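Local structure of uncharacterized protein (Bacteroides thetaiotaomicron VPI-5482, 3KNY) at residues A[168-180]-A[190-202]. The protein is of unknown function; it is a two-domain protein of the BT_3535-like family and probably a lipoprotein. Residues are numbered along the deposited sequence; the frame is centred on the assembly and turned at random.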
loop_
_atom_site.group_PDB
_atom_site.type_symbol
_atom_site.label_atom_id
_atom_site.label_comp_id
_atom_site.label_asym_id
_atom_site.label_seq_id
_atom_site.Cartn_x
_atom_site.Cartn_y
_atom_site.Cartn_z
ATOM N N LEU A 168 8.180 -21.551 -7.942
ATOM C CA LEU A 168 9.574 -21.977 -7.806
ATOM C C LEU A 168 10.254 -21.804 -9.163
ATOM O O LEU A 168 9.622 -21.992 -10.207
ATOM C CB LEU A 168 9.632 -23.477 -7.428
ATOM C CG LEU A 168 8.841 -24.001 -6.216
ATOM C CD1 LEU A 168 8.999 -25.515 -6.119
ATOM C CD2 LEU A 168 9.270 -23.280 -4.914
ATOM N N GLY A 169 11.532 -21.461 -9.164
ATOM C CA GLY A 169 12.261 -21.355 -10.420
ATOM C C GLY A 169 12.560 -19.941 -10.849
ATOM O O GLY A 169 13.378 -19.731 -11.728
ATOM N N ASN A 170 11.915 -18.958 -10.231
ATOM C CA ASN A 170 12.219 -17.575 -10.533
ATOM C C ASN A 170 13.495 -17.020 -9.910
ATOM O O ASN A 170 14.140 -16.179 -10.514
ATOM C CB ASN A 170 11.025 -16.702 -10.166
ATOM C CG ASN A 170 9.832 -16.941 -11.088
ATOM O OD1 ASN A 170 8.677 -16.898 -10.665
ATOM N ND2 ASN A 170 10.116 -17.195 -12.362
ATOM N N ASP A 171 13.875 -17.472 -8.719
ATOM C CA ASP A 171 15.018 -16.865 -7.987
ATOM C C ASP A 171 15.049 -15.367 -8.062
ATOM O O ASP A 171 16.024 -14.783 -8.540
ATOM C CB ASP A 171 16.353 -17.319 -8.541
ATOM C CG ASP A 171 16.695 -18.675 -8.145
ATOM O OD1 ASP A 171 15.836 -19.381 -7.547
ATOM O OD2 ASP A 171 17.848 -19.025 -8.466
ATOM N N PRO A 172 13.988 -14.723 -7.615
ATOM C CA PRO A 172 14.043 -13.283 -7.730
ATOM C C PRO A 172 15.034 -12.667 -6.745
ATOM O O PRO A 172 15.302 -13.198 -5.697
ATOM C CB PRO A 172 12.612 -12.848 -7.435
ATOM C CG PRO A 172 11.992 -13.970 -6.712
ATOM C CD PRO A 172 12.719 -15.212 -7.066
ATOM N N SER A 173 15.495 -11.496 -7.101
ATOM C CA SER A 173 16.563 -10.794 -6.460
ATOM C C SER A 173 16.272 -9.297 -6.572
ATOM O O SER A 173 15.888 -8.815 -7.643
ATOM C CB SER A 173 17.803 -11.077 -7.271
ATOM O OG SER A 173 18.911 -10.917 -6.457
ATOM N N PHE A 174 16.445 -8.541 -5.505
ATOM C CA PHE A 174 16.245 -7.089 -5.602
ATOM C C PHE A 174 17.500 -6.404 -5.147
ATOM O O PHE A 174 17.981 -6.652 -4.056
ATOM C CB PHE A 174 15.093 -6.606 -4.748
ATOM C CG PHE A 174 14.858 -5.112 -4.817
ATOM C CD1 PHE A 174 14.180 -4.544 -5.890
ATOM C CD2 PHE A 174 15.270 -4.273 -3.789
ATOM C CE1 PHE A 174 13.955 -3.171 -5.939
ATOM C CE2 PHE A 174 15.024 -2.906 -3.831
ATOM C CZ PHE A 174 14.366 -2.359 -4.904
ATOM N N SER A 175 18.020 -5.539 -5.995
ATOM C CA SER A 175 19.124 -4.715 -5.649
ATOM C C SER A 175 18.730 -3.216 -5.806
ATOM O O SER A 175 18.169 -2.831 -6.802
ATOM C CB SER A 175 20.281 -5.114 -6.532
ATOM O OG SER A 175 21.157 -4.043 -6.726
ATOM N N GLY A 176 19.013 -2.383 -4.804
ATOM C CA GLY A 176 18.791 -0.933 -4.919
ATOM C C GLY A 176 18.374 -0.328 -3.604
ATOM O O GLY A 176 18.733 -0.843 -2.558
ATOM N N ALA A 177 17.587 0.737 -3.657
ATOM C CA ALA A 177 17.237 1.519 -2.456
ATOM C C ALA A 177 15.765 1.341 -2.039
ATOM O O ALA A 177 14.930 0.900 -2.802
ATOM C CB ALA A 177 17.527 3.010 -2.676
ATOM N N SER A 178 15.481 1.703 -0.811
ATOM C CA SER A 178 14.132 1.706 -0.301
ATOM C C SER A 178 14.110 2.736 0.813
ATOM O O SER A 178 15.156 3.140 1.300
ATOM C CB SER A 178 13.773 0.347 0.247
ATOM O OG SER A 178 14.680 0.030 1.295
ATOM N N SER A 179 12.938 3.229 1.164
ATOM C CA SER A 179 12.834 4.113 2.318
ATOM C C SER A 179 11.523 3.917 3.039
ATOM O O SER A 179 10.579 3.404 2.477
ATOM C CB SER A 179 12.987 5.562 1.908
ATOM O OG SER A 179 12.026 5.859 0.944
ATOM N N VAL A 180 11.493 4.321 4.295
ATOM C CA VAL A 180 10.294 4.266 5.110
ATOM C C VAL A 180 10.275 5.476 6.011
ATOM O O VAL A 180 11.294 5.892 6.550
ATOM C CB VAL A 180 10.216 3.011 5.960
ATOM C CG1 VAL A 180 8.909 2.986 6.725
ATOM C CG2 VAL A 180 10.281 1.777 5.072
ATOM N N ALA A 190 4.839 5.678 4.781
ATOM C CA ALA A 190 5.175 5.593 3.338
ATOM C C ALA A 190 6.367 4.700 3.196
ATOM O O ALA A 190 7.369 4.948 3.836
ATOM C CB ALA A 190 5.540 6.952 2.759
ATOM N N ALA A 191 6.258 3.667 2.364
ATOM C CA ALA A 191 7.364 2.751 2.079
ATOM C C ALA A 191 7.596 2.827 0.567
ATOM O O ALA A 191 6.637 2.752 -0.216
ATOM C CB ALA A 191 7.019 1.297 2.514
ATOM N N SER A 192 8.851 2.999 0.152
ATOM C CA SER A 192 9.156 3.138 -1.262
ATOM C C SER A 192 10.294 2.266 -1.645
ATOM O O SER A 192 11.114 1.908 -0.808
ATOM C CB SER A 192 9.550 4.573 -1.602
ATOM O OG SER A 192 8.426 5.422 -1.519
ATOM N N CYS A 193 10.370 1.953 -2.932
ATOM C CA CYS A 193 11.537 1.310 -3.431
ATOM C C CYS A 193 11.945 1.950 -4.737
ATOM O O CYS A 193 11.128 2.574 -5.428
ATOM C CB CYS A 193 11.298 -0.163 -3.591
ATOM S SG CYS A 193 10.277 -0.557 -4.993
ATOM N N SER A 194 13.234 1.834 -5.017
ATOM C CA SER A 194 13.806 2.284 -6.244
ATOM C C SER A 194 15.034 1.416 -6.511
ATOM O O SER A 194 16.043 1.569 -5.858
ATOM C CB SER A 194 14.199 3.743 -6.121
ATOM O OG SER A 194 14.752 4.190 -7.345
ATOM N N GLY A 195 14.914 0.490 -7.442
ATOM C CA GLY A 195 15.925 -0.536 -7.652
ATOM C C GLY A 195 15.602 -1.462 -8.828
ATOM O O GLY A 195 14.756 -1.144 -9.671
ATOM N N THR A 196 16.284 -2.598 -8.890
ATOM C CA THR A 196 16.150 -3.524 -9.984
ATOM C C THR A 196 15.743 -4.871 -9.454
ATOM O O THR A 196 16.373 -5.410 -8.546
ATOM C CB THR A 196 17.452 -3.621 -10.797
ATOM O OG1 THR A 196 17.700 -2.344 -11.374
ATOM C CG2 THR A 196 17.315 -4.597 -11.982
ATOM N N LEU A 197 14.662 -5.404 -10.012
ATOM C CA LEU A 197 14.211 -6.762 -9.707
ATOM C C LEU A 197 14.759 -7.622 -10.808
ATOM O O LEU A 197 14.613 -7.271 -11.971
ATOM C CB LEU A 197 12.689 -6.845 -9.690
ATOM C CG LEU A 197 11.987 -8.197 -9.535
ATOM C CD1 LEU A 197 12.258 -8.831 -8.139
ATOM C CD2 LEU A 197 10.452 -8.035 -9.827
ATOM N N SER A 198 15.434 -8.713 -10.444
ATOM C CA SER A 198 15.967 -9.655 -11.436
ATOM C C SER A 198 15.398 -10.995 -11.118
ATOM O O SER A 198 15.308 -11.344 -9.952
ATOM C CB SER A 198 17.491 -9.768 -11.356
ATOM O OG SER A 198 18.069 -8.528 -11.680
ATOM N N PHE A 199 15.006 -11.740 -12.154
ATOM C CA PHE A 199 14.554 -13.121 -11.987
ATOM C C PHE A 199 14.666 -13.910 -13.274
ATOM O O PHE A 199 14.792 -13.363 -14.374
ATOM C CB PHE A 199 13.126 -13.190 -11.416
ATOM C CG PHE A 199 12.050 -12.622 -12.322
ATOM C CD1 PHE A 199 11.385 -13.424 -13.223
ATOM C CD2 PHE A 199 11.659 -11.312 -12.214
ATOM C CE1 PHE A 199 10.382 -12.907 -14.039
ATOM C CE2 PHE A 199 10.658 -10.791 -13.040
ATOM C CZ PHE A 199 10.018 -11.593 -13.942
ATOM N N LYS A 200 14.661 -15.216 -13.111
ATOM C CA LYS A 200 14.668 -16.134 -14.240
ATOM C C LYS A 200 13.237 -16.425 -14.676
ATOM O O LYS A 200 12.368 -16.686 -13.840
ATOM C CB LYS A 200 15.341 -17.459 -13.850
ATOM C CG LYS A 200 16.835 -17.365 -13.499
ATOM C CD LYS A 200 17.717 -17.090 -14.731
ATOM C CE LYS A 200 18.009 -18.360 -15.553
ATOM N NZ LYS A 200 18.547 -18.036 -16.920
ATOM N N ASP A 201 13.004 -16.340 -15.981
ATOM C CA ASP A 201 11.809 -16.869 -16.633
ATOM C C ASP A 201 12.279 -18.021 -17.498
ATOM O O ASP A 201 12.294 -17.912 -18.715
ATOM C CB ASP A 201 11.178 -15.796 -17.511
ATOM C CG ASP A 201 9.957 -16.286 -18.260
ATOM O OD1 ASP A 201 9.336 -17.293 -17.839
ATOM O OD2 ASP A 201 9.626 -15.639 -19.275
ATOM N N GLY A 202 12.689 -19.120 -16.880
ATOM C CA GLY A 202 13.264 -20.230 -17.642
ATOM C C GLY A 202 14.635 -19.793 -18.106
ATOM O O GLY A 202 15.419 -19.297 -17.306
#
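F174 lies against the backbone of the neighbouring strand where both strands turn a corner at G176 and G195, its CZ 3.6 Å from G195 CA. Its ring carbon CG is anti to the backbone N (chi1 180°), which carries the ring along its own strand until CZ is also 4.0 Å from C193 CB. The sulfur of C193 stands obliquely to the ring, a Cys sulfur-aromatic contact. Glycine suits G195, since the ring of F174 and the carbonyl of S175 lie where a side chain would point. G176 faces it at a CA-CA distance of 4.0 Å, and its own positive phi (146°) suits glycine. An alanine in place of F174 would probably open a gap beside G195 and C193 and deprive the cysteine sulfur of its aromatic neighbour. L197, V180, A191 and C193 share the face of F174, with P172 CB packing on L197 CD1 beside them, as suits a side packed against strands 140-149 and 154-164; S178 is its polar member. The other face is looser and more polar: S173, S175, A177 and S179 pair with S198, T196, S194 and S192, short side chains on a side partly open to solvent, where S192 OG bonds to T213. At the hairpin's open end, N170 fastens the loop before the strand: ND2 donates to K200 O (2.7 Å), nearly in line with the C=O bond, while its backbone O accepts K200 N. Its OD1 is taken by S165, so the amide is held from both ends. Hydrogen-bonded pairs S175-T196 and A177-S194 flank the non-hydrogen-bonded G176-G195 pair, so pairing persists across the bend. Backbone bonds thus join the strands whatever the side chains, consistent with short polar residues on one face, while a largely apolar face anchors the hairpin to the fold.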